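Alginate lyase, family PL7 (Zobellia galactanivorans, PDB 4BE3) is an exolytic family PL7 lyase that cleaves alginate, probably by beta-elimination. Local coordinates at residues F124-P129 / S135-Y140; F212-N215 / N220-K223; D33-V38 / K288-G293. All blocks are in the same frame, centred on the assembly; numbering follows the deposited sequence.

Interaction 1 (F124-P129 / S135-Y140)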
loop_
_atom_site.group_PDB
_atom_site.type_symbol
_atom_site.label_atom_id
_atom_site.label_comp_id
_atom_site.label_asym_id
_atom_site.label_seq_id
_atom_site.Cartn_x
_atom_site.Cartn_y
_atom_site.Cartn_z
ATOM N N PHE A 124 -4.123 23.570 -5.246
ATOM C CA PHE A 124 -3.388 24.852 -5.407
ATOM C C PHE A 124 -3.895 25.888 -4.413
ATOM O O PHE A 124 -5.100 25.900 -4.085
ATOM C CB PHE A 124 -3.810 25.431 -6.787
ATOM C CG PHE A 124 -3.224 24.736 -7.984
ATOM C CD1 PHE A 124 -3.686 23.460 -8.438
ATOM C CD2 PHE A 124 -2.224 25.460 -8.738
ATOM C CE1 PHE A 124 -3.162 22.869 -9.598
ATOM C CE2 PHE A 124 -1.778 24.858 -9.929
ATOM C CZ PHE A 124 -2.178 23.611 -10.339
ATOM N N TYR A 125 -3.004 26.843 -4.126
ATOM C CA TYR A 125 -3.430 28.102 -3.461
ATOM C C TYR A 125 -2.858 29.147 -4.471
ATOM O O TYR A 125 -1.682 29.090 -4.838
ATOM C CB TYR A 125 -2.760 28.232 -2.075
ATOM C CG TYR A 125 -2.984 29.648 -1.532
ATOM C CD1 TYR A 125 -2.149 30.726 -1.886
ATOM C CD2 TYR A 125 -4.077 29.883 -0.700
ATOM C CE1 TYR A 125 -2.407 31.983 -1.364
ATOM C CE2 TYR A 125 -4.322 31.141 -0.105
ATOM C CZ TYR A 125 -3.492 32.166 -0.520
ATOM O OH TYR A 125 -3.793 33.454 -0.034
ATOM N N LYS A 126 -3.741 30.089 -4.910
ATOM C CA LYS A 126 -3.295 31.130 -5.860
ATOM C C LYS A 126 -3.767 32.516 -5.325
ATOM O O LYS A 126 -4.947 32.654 -4.887
ATOM C CB LYS A 126 -3.966 30.805 -7.157
ATOM C CG LYS A 126 -3.648 31.952 -8.249
ATOM C CD LYS A 126 -4.255 31.445 -9.567
ATOM C CE LYS A 126 -4.195 32.653 -10.593
ATOM N NZ LYS A 126 -4.795 32.181 -11.918
ATOM N N LYS A 127 -2.865 33.506 -5.362
ATOM C CA LYS A 127 -3.317 34.823 -4.835
ATOM C C LYS A 127 -2.648 35.863 -5.737
ATOM O O LYS A 127 -1.457 35.916 -5.873
ATOM C CB LYS A 127 -2.927 35.014 -3.347
ATOM C CG LYS A 127 -3.543 36.356 -2.801
ATOM C CD LYS A 127 -2.986 36.734 -1.446
ATOM C CE LYS A 127 -1.593 37.285 -1.544
ATOM N NZ LYS A 127 -1.505 38.575 -2.416
ATOM N N PHE A 128 -3.500 36.718 -6.355
ATOM C CA PHE A 128 -2.901 37.824 -7.150
ATOM C C PHE A 128 -2.173 38.844 -6.308
ATOM O O PHE A 128 -2.446 39.059 -5.115
ATOM C CB PHE A 128 -4.065 38.528 -7.878
ATOM C CG PHE A 128 -4.711 37.609 -8.967
ATOM C CD1 PHE A 128 -4.074 37.501 -10.235
ATOM C CD2 PHE A 128 -5.858 36.857 -8.671
ATOM C CE1 PHE A 128 -4.642 36.700 -11.237
ATOM C CE2 PHE A 128 -6.409 35.989 -9.671
ATOM C CZ PHE A 128 -5.796 35.855 -10.951
ATOM N N PRO A 129 -1.206 39.514 -6.923
ATOM C CA PRO A 129 -0.423 40.443 -6.168
ATOM C C PRO A 129 -1.331 41.538 -5.601
ATOM O O PRO A 129 -2.239 42.010 -6.278
ATOM C CB PRO A 129 0.398 41.145 -7.273
ATOM C CG PRO A 129 0.719 39.986 -8.287
ATOM C CD PRO A 129 -0.619 39.219 -8.258
ATOM N N SER A 135 -7.270 32.017 -3.553
ATOM C CA SER A 135 -8.240 31.001 -3.836
ATOM C C SER A 135 -7.501 29.653 -3.581
ATOM O O SER A 135 -6.292 29.504 -3.774
ATOM C CB SER A 135 -8.607 31.005 -5.333
ATOM O OG SER A 135 -9.254 32.261 -5.687
ATOM N N VAL A 136 -8.325 28.705 -3.218
ATOM C CA VAL A 136 -7.855 27.258 -3.143
ATOM C C VAL A 136 -8.684 26.509 -4.136
ATOM O O VAL A 136 -9.945 26.676 -4.204
ATOM C CB VAL A 136 -8.162 26.696 -1.744
ATOM C CG1 VAL A 136 -7.832 25.136 -1.741
ATOM C CG2 VAL A 136 -7.177 27.362 -0.714
ATOM N N PHE A 137 -8.040 25.736 -5.025
ATOM C CA PHE A 137 -8.816 25.003 -5.977
ATOM C C PHE A 137 -8.049 23.704 -6.266
ATOM O O PHE A 137 -6.858 23.593 -5.831
ATOM C CB PHE A 137 -8.969 25.730 -7.355
ATOM C CG PHE A 137 -7.689 26.289 -7.923
ATOM C CD1 PHE A 137 -6.902 25.460 -8.800
ATOM C CD2 PHE A 137 -7.392 27.677 -7.755
ATOM C CE1 PHE A 137 -5.726 25.966 -9.488
ATOM C CE2 PHE A 137 -6.176 28.176 -8.394
ATOM C CZ PHE A 137 -5.423 27.352 -9.240
ATOM N N TRP A 138 -8.674 22.729 -6.873
ATOM C CA TRP A 138 -7.895 21.496 -7.140
ATOM C C TRP A 138 -8.075 21.070 -8.574
ATOM O O TRP A 138 -9.156 21.253 -9.128
ATOM C CB TRP A 138 -8.301 20.374 -6.160
ATOM C CG TRP A 138 -9.705 19.900 -6.366
ATOM C CD1 TRP A 138 -10.843 20.462 -5.784
ATOM C CD2 TRP A 138 -10.148 18.726 -7.135
ATOM N NE1 TRP A 138 -11.944 19.706 -6.092
ATOM C CE2 TRP A 138 -11.593 18.651 -6.919
ATOM C CE3 TRP A 138 -9.475 17.738 -7.910
ATOM C CZ2 TRP A 138 -12.408 17.647 -7.493
ATOM C CZ3 TRP A 138 -10.305 16.722 -8.469
ATOM C CH2 TRP A 138 -11.707 16.694 -8.277
ATOM N N ASN A 139 -7.039 20.488 -9.170
ATOM C CA ASN A 139 -7.099 20.158 -10.627
ATOM C C ASN A 139 -7.003 18.608 -10.762
ATOM O O ASN A 139 -6.223 17.974 -9.986
ATOM C CB ASN A 139 -5.833 20.644 -11.296
ATOM C CG ASN A 139 -5.925 22.143 -11.586
ATOM O OD1 ASN A 139 -6.751 22.814 -10.970
ATOM N ND2 ASN A 139 -5.005 22.668 -12.507
ATOM N N TYR A 140 -7.753 18.073 -11.711
ATOM C CA TYR A 140 -7.655 16.626 -12.062
ATOM C C TYR A 140 -6.972 16.640 -13.411
ATOM O O TYR A 140 -7.490 17.339 -14.337
ATOM C CB TYR A 140 -9.102 16.106 -12.211
ATOM C CG TYR A 140 -9.065 14.680 -12.769
ATOM C CD1 TYR A 140 -8.778 13.610 -11.878
ATOM C CD2 TYR A 140 -9.318 14.443 -14.147
ATOM C CE1 TYR A 140 -8.770 12.300 -12.351
ATOM C CE2 TYR A 140 -9.290 13.121 -14.658
ATOM C CZ TYR A 140 -8.980 12.081 -13.696
ATOM O OH TYR A 140 -8.940 10.749 -14.224
HETATM O O HOH W 1 -7.179 34.190 -6.213
#
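Phe124 and Phe137 stand side by side on one face of the sheet, their ring planes 20° apart and centroids 4.7 Å apart, nearly parallel but displaced, with little of one ring lying over the other. The closer fit is between methylene and ring: Phe124 CB lies 3.6 Å from the centroid of the Phe137 ring, over its face, as a CH-pi contact. Phe137 gets there because its CG stands between the backbone N and the carbonyl carbon (chi1 47°), which leans the ring toward the partner strand. Lys126 CB comes to the same ring obliquely, 3.7 Å from Phe137 CE2, before its extended chain carries NZ to the carbonyl O of Ala100. Beside Phe124 lies the amide of Asn139, with ND2 3.4 Å from Phe124 CE1; bonds to Asp153 and Ser155 fix its rotation. An alanine here in place of Phe124 would keep CB over the Phe137 ring but would probably leave that ring's rim and the Asn139 amide without their aromatic neighbour, opening a gap toward strand 104-112. On the other face, Val136 CG2 meets the edge of the Tyr125 ring, 4.0 Å from CD2. Four backbone bonds join the strands; Phe124 N to Phe137 O is 2.8 Å and nearly straight (175°), the return bond longer. A water links Lys126 O to Ser135 OG, which also bonds Tyr161 N. This is a regular antiparallel beta hairpin in the larger sheet of the PL7 jelly roll.

Interaction 2 (F212-N215 / N220-K223)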
loop_
_atom_site.group_PDB
_atom_site.type_symbol
_atom_site.label_atom_id
_atom_site.label_comp_id
_atom_site.label_asym_id
_atom_site.label_seq_id
_atom_site.Cartn_x
_atom_site.Cartn_y
_atom_site.Cartn_z
ATOM N N PHE A 212 -15.743 16.702 -2.211
ATOM C CA PHE A 212 -15.893 16.344 -3.627
ATOM C C PHE A 212 -15.719 14.797 -3.713
ATOM O O PHE A 212 -14.956 14.240 -2.914
ATOM C CB PHE A 212 -14.774 16.915 -4.511
ATOM C CG PHE A 212 -14.774 18.435 -4.494
ATOM C CD1 PHE A 212 -15.579 19.134 -5.383
ATOM C CD2 PHE A 212 -14.064 19.109 -3.532
ATOM C CE1 PHE A 212 -15.614 20.570 -5.321
ATOM C CE2 PHE A 212 -14.095 20.567 -3.443
ATOM C CZ PHE A 212 -14.889 21.250 -4.414
ATOM N N THR A 213 -16.251 14.214 -4.761
ATOM C CA THR A 213 -16.043 12.735 -5.020
ATOM C C THR A 213 -15.595 12.627 -6.408
ATOM O O THR A 213 -16.265 13.162 -7.359
ATOM C CB THR A 213 -17.336 11.957 -4.814
ATOM O OG1 THR A 213 -17.748 12.133 -3.479
ATOM C CG2 THR A 213 -17.166 10.452 -5.152
ATOM N N LYS A 214 -14.504 11.942 -6.689
ATOM C CA LYS A 214 -14.075 11.758 -8.101
ATOM C C LYS A 214 -13.609 10.297 -8.279
ATOM O O LYS A 214 -12.661 9.873 -7.603
ATOM C CB LYS A 214 -12.902 12.721 -8.356
ATOM C CG LYS A 214 -12.223 12.573 -9.735
ATOM C CD LYS A 214 -13.115 12.979 -10.879
ATOM C CE LYS A 214 -12.419 12.812 -12.269
ATOM N NZ LYS A 214 -13.392 13.092 -13.411
ATOM N N ASN A 215 -14.271 9.542 -9.184
ATOM C CA ASN A 215 -13.890 8.148 -9.386
ATOM C C ASN A 215 -12.610 8.110 -10.197
ATOM O O ASN A 215 -12.543 8.674 -11.282
ATOM C CB ASN A 215 -15.017 7.540 -10.177
ATOM C CG ASN A 215 -14.863 6.044 -10.283
ATOM O OD1 ASN A 215 -13.774 5.518 -10.376
ATOM N ND2 ASN A 215 -15.996 5.358 -10.312
ATOM N N ASN A 220 -14.747 10.213 -16.938
ATOM C CA ASN A 220 -15.845 11.020 -17.419
ATOM C C ASN A 220 -15.499 11.667 -18.752
ATOM O O ASN A 220 -16.331 12.466 -19.288
ATOM C CB ASN A 220 -16.059 12.256 -16.446
ATOM C CG ASN A 220 -16.696 11.893 -15.074
ATOM O OD1 ASN A 220 -17.507 10.936 -14.985
ATOM N ND2 ASN A 220 -16.324 12.672 -13.964
ATOM N N PHE A 221 -14.285 11.420 -19.266
ATOM C CA PHE A 221 -13.760 12.255 -20.361
ATOM C C PHE A 221 -13.307 11.422 -21.561
ATOM O O PHE A 221 -12.206 11.661 -22.060
ATOM C CB PHE A 221 -12.584 13.180 -19.828
ATOM C CG PHE A 221 -13.010 14.060 -18.692
ATOM C CD1 PHE A 221 -14.142 14.927 -18.815
ATOM C CD2 PHE A 221 -12.335 14.040 -17.495
ATOM C CE1 PHE A 221 -14.531 15.767 -17.768
ATOM C CE2 PHE A 221 -12.694 14.914 -16.426
ATOM C CZ PHE A 221 -13.791 15.749 -16.545
ATOM N N THR A 222 -14.134 10.476 -22.009
ATOM C CA THR A 222 -13.606 9.442 -22.952
ATOM C C THR A 222 -13.843 9.884 -24.407
ATOM O O THR A 222 -13.353 9.227 -25.313
ATOM C CB THR A 222 -14.230 8.076 -22.698
ATOM O OG1 THR A 222 -15.643 8.216 -22.899
ATOM C CG2 THR A 222 -14.090 7.689 -21.193
ATOM N N LYS A 223 -14.575 10.998 -24.627
ATOM C CA LYS A 223 -14.650 11.563 -26.009
ATOM C C LYS A 223 -14.685 13.045 -26.096
ATOM O O LYS A 223 -14.908 13.747 -25.060
ATOM C CB LYS A 223 -15.818 10.988 -26.775
ATOM C CG LYS A 223 -17.038 10.661 -25.977
ATOM C CD LYS A 223 -17.316 9.154 -26.240
ATOM C CE LYS A 223 -18.813 8.837 -26.274
ATOM N NZ LYS A 223 -19.450 9.986 -25.530
HETATM O O HOH W 2 -12.372 11.315 -15.421
#
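Lys214 NZ, at the end of its side chain, gives a hydrogen bond of 2.9 Å to a water, and that water also accepts one from the backbone N of Asn220, 3.0 Å away. The lysine and the loop are thus linked through a single bridging molecule that acts as acceptor toward both. NZ also lies beside the side-chain amide of Asn220 and near the ring of Phe221. Phe221 offers its CE2 at 3.6 Å from Lys214 NZ and its CZ at 4.1 Å, and the nitrogen approaches the ring obliquely. Lys214 also makes a cation-pi contact with Tyr140 of strand 133-141. The lysine's charge is therefore likely to be eased by the water and by ring electrons together.

Torsions explain the reach. Lys214 CG lies anti to the backbone N (chi1 174°), the chain bends once at chi2 (67°), and the last two torsions are extended, which carries NZ from the strand to the loop. Within the loop, Asn220 CB sits 3.9 Å above the centre of the Phe221 ring, covering one face. Phe221 also meets Trp152 edge-to-face and rests on Ile142 and Pro228, while its backbone bonds to Glu244.

Between the two segments the chain turns with Asn215 OD1 accepting from the backbone N of Leu217, which fits an Asx turn. Lys214 itself is paired through its backbone with Met198. The arrangement joins strand 210-215, an edge strand, within this chain, of the seven-stranded sheet, to the irregular loop that follows it in the jelly-roll fold.

Interaction 3 (D33-V38 / K288-G293)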
loop_
_atom_site.group_PDB
_atom_site.type_symbol
_atom_site.label_atom_id
_atom_site.label_comp_id
_atom_site.label_asym_id
_atom_site.label_seq_id
_atom_site.Cartn_x
_atom_site.Cartn_y
_atom_site.Cartn_z
ATOM N N ASP A 33 18.465 25.017 5.706
ATOM C CA ASP A 33 18.092 26.403 5.810
ATOM C C ASP A 33 17.582 26.931 4.438
ATOM O O ASP A 33 18.124 26.559 3.344
ATOM C CB ASP A 33 19.347 27.273 6.078
ATOM C CG ASP A 33 19.893 27.092 7.503
ATOM O OD1 ASP A 33 19.285 26.487 8.350
ATOM O OD2 ASP A 33 20.948 27.682 7.736
ATOM N N ASP A 34 16.586 27.808 4.544
ATOM C CA ASP A 34 15.922 28.407 3.314
ATOM C C ASP A 34 15.108 27.446 2.465
ATOM O O ASP A 34 14.639 27.919 1.408
ATOM C CB ASP A 34 16.951 29.008 2.364
ATOM C CG ASP A 34 17.592 30.271 2.918
ATOM O OD1 ASP A 34 17.114 30.830 3.984
ATOM O OD2 ASP A 34 18.601 30.638 2.258
ATOM N N PHE A 35 14.983 26.157 2.818
ATOM C CA PHE A 35 14.144 25.255 1.995
ATOM C C PHE A 35 13.224 24.481 2.886
ATOM O O PHE A 35 12.054 24.365 2.606
ATOM C CB PHE A 35 14.988 24.273 1.196
ATOM C CG PHE A 35 15.873 25.004 0.164
ATOM C CD1 PHE A 35 15.332 25.497 -1.006
ATOM C CD2 PHE A 35 17.228 25.181 0.425
ATOM C CE1 PHE A 35 16.165 26.192 -1.926
ATOM C CE2 PHE A 35 18.053 25.875 -0.481
ATOM C CZ PHE A 35 17.527 26.377 -1.637
ATOM N N PHE A 36 13.787 23.827 3.932
ATOM C CA PHE A 36 12.971 22.760 4.590
ATOM C C PHE A 36 13.380 22.783 6.035
ATOM O O PHE A 36 14.542 22.388 6.348
ATOM C CB PHE A 36 13.263 21.388 4.019
ATOM C CG PHE A 36 12.523 20.224 4.741
ATOM C CD1 PHE A 36 11.097 20.180 4.883
ATOM C CD2 PHE A 36 13.305 19.185 5.311
ATOM C CE1 PHE A 36 10.487 19.073 5.521
ATOM C CE2 PHE A 36 12.688 18.091 5.929
ATOM C CZ PHE A 36 11.331 18.079 6.091
ATOM N N TYR A 37 12.558 23.385 6.878
ATOM C CA TYR A 37 13.060 23.707 8.257
ATOM C C TYR A 37 11.860 23.976 9.119
ATOM O O TYR A 37 10.746 23.983 8.667
ATOM C CB TYR A 37 13.984 24.918 8.347
ATOM C CG TYR A 37 13.419 26.176 7.678
ATOM C CD1 TYR A 37 13.657 26.384 6.296
ATOM C CD2 TYR A 37 12.683 27.117 8.394
ATOM C CE1 TYR A 37 13.165 27.563 5.673
ATOM C CE2 TYR A 37 12.222 28.287 7.784
ATOM C CZ TYR A 37 12.457 28.485 6.445
ATOM O OH TYR A 37 11.943 29.669 5.850
ATOM N N VAL A 38 12.084 24.163 10.400
ATOM C CA VAL A 38 10.965 24.338 11.362
ATOM C C VAL A 38 10.931 25.810 11.729
ATOM O O VAL A 38 12.009 26.434 11.897
ATOM C CB VAL A 38 11.172 23.527 12.692
ATOM C CG1 VAL A 38 10.076 23.937 13.673
ATOM C CG2 VAL A 38 11.070 22.012 12.324
ATOM N N LYS A 288 18.641 36.102 -4.553
ATOM C CA LYS A 288 18.000 37.329 -5.096
ATOM C C LYS A 288 16.425 37.143 -5.261
ATOM O O LYS A 288 15.651 38.022 -4.956
ATOM C CB LYS A 288 18.574 37.713 -6.509
ATOM C CG LYS A 288 19.945 38.338 -6.474
ATOM C CD LYS A 288 20.254 38.832 -7.893
ATOM C CE LYS A 288 21.777 39.128 -7.988
ATOM N NZ LYS A 288 22.460 38.497 -9.172
ATOM N N GLN A 289 16.010 35.943 -5.629
ATOM C CA GLN A 289 14.561 35.652 -5.705
ATOM C C GLN A 289 13.955 35.746 -4.285
ATOM O O GLN A 289 12.918 36.330 -4.061
ATOM C CB GLN A 289 14.392 34.211 -6.263
ATOM C CG GLN A 289 14.698 34.226 -7.792
ATOM C CD GLN A 289 14.593 32.806 -8.277
ATOM O OE1 GLN A 289 13.489 32.381 -8.571
ATOM N NE2 GLN A 289 15.697 32.057 -8.345
ATOM N N TYR A 290 14.662 35.230 -3.301
ATOM C CA TYR A 290 14.147 35.311 -1.954
ATOM C C TYR A 290 14.031 36.719 -1.411
ATOM O O TYR A 290 13.220 36.983 -0.531
ATOM C CB TYR A 290 14.958 34.446 -0.941
ATOM C CG TYR A 290 14.607 32.958 -0.994
ATOM C CD1 TYR A 290 13.694 32.489 -1.936
ATOM C CD2 TYR A 290 15.353 32.027 -0.256
ATOM C CE1 TYR A 290 13.410 31.053 -2.013
ATOM C CE2 TYR A 290 15.123 30.663 -0.305
ATOM C CZ TYR A 290 14.102 30.174 -1.097
ATOM O OH TYR A 290 13.902 28.802 -1.112
ATOM N N ALA A 291 14.920 37.607 -1.869
ATOM C CA ALA A 291 14.906 38.968 -1.408
ATOM C C ALA A 291 13.899 39.797 -2.139
ATOM O O ALA A 291 13.589 40.946 -1.734
ATOM C CB ALA A 291 16.330 39.594 -1.599
ATOM N N ASN A 292 13.345 39.262 -3.215
ATOM C CA ASN A 292 12.427 40.156 -4.040
ATOM C C ASN A 292 11.059 39.467 -4.289
ATOM O O ASN A 292 10.380 39.764 -5.297
ATOM C CB ASN A 292 13.097 40.432 -5.402
ATOM C CG ASN A 292 14.291 41.405 -5.253
ATOM O OD1 ASN A 292 15.458 40.990 -5.104
ATOM N ND2 ASN A 292 13.982 42.652 -5.132
ATOM N N GLY A 293 10.635 38.556 -3.414
ATOM C CA GLY A 293 9.268 38.044 -3.566
ATOM C C GLY A 293 9.083 36.925 -4.583
ATOM O O GLY A 293 7.931 36.565 -4.859
#
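Tyr290 meets Asp34 with its ring in a rare rotation: chi2 is 3°, so the CA atom lies almost in the ring plane, where aromatic side chains usually set it well out of that plane. Turned this way, the ring presents its edge to the loop. Asp34 O and Asp34 CB both lie near the ring plane, CB at 3.6 Å from Tyr290 CE2, while the Asp34 carboxylate plane stands at 87° to the ring. The phenol OH donates a 2.8 Å hydrogen bond to Asp34 O, and it does so nearly in line with the carbonyl bond (C=O...O 172°). The Phe35 side chain crosses the tyrosine at about a right angle, its CE1 3.5 Å from Tyr290 OH, and Asp34 CB lies over one face of the Phe35 ring. Asp34 has a positive phi, and just after it Phe35 and Phe36 form a classic beta bulge where the chain enters strand 36-41, outermost in this chain's seven-stranded sheet of the jelly roll. The contact thus ties the loop leading into that strand to helix 286-291, which in turn precedes strand 295-306 of the same sheet. The tyrosine ring has further partners: Lys50, from strand 44-52, makes a cation-pi contact with it, Tyr295 meets it edge-to-face, and Pro52 touches its side chain. Phe35, through its backbone, pairs with the same Lys50.

How the interactions relate
Along the chain the order is interaction 1, then interaction 2, both lying between the two halves of interaction 3, whose segments are 250 residues apart at their closest ends. Interaction 1 belongs to the larger antiparallel sheet; 212-215 and 36-38 lie on the two outermost strands, within this chain, of the seven-stranded sheet. Centres of interactions 2 and 3 are 38 Å apart, on opposite sides of the chain's centre. Interactions 1 and 2 touch: Trp138 on Phe212, NE1 to CD2 3.4 Å, and Tyr140 on Lys214 pack the two sheets together. Interaction 3, about 9 Å from interaction 1 at nearest atoms, joins residues from near both chain ends at the seven-stranded sheet's opposite edge.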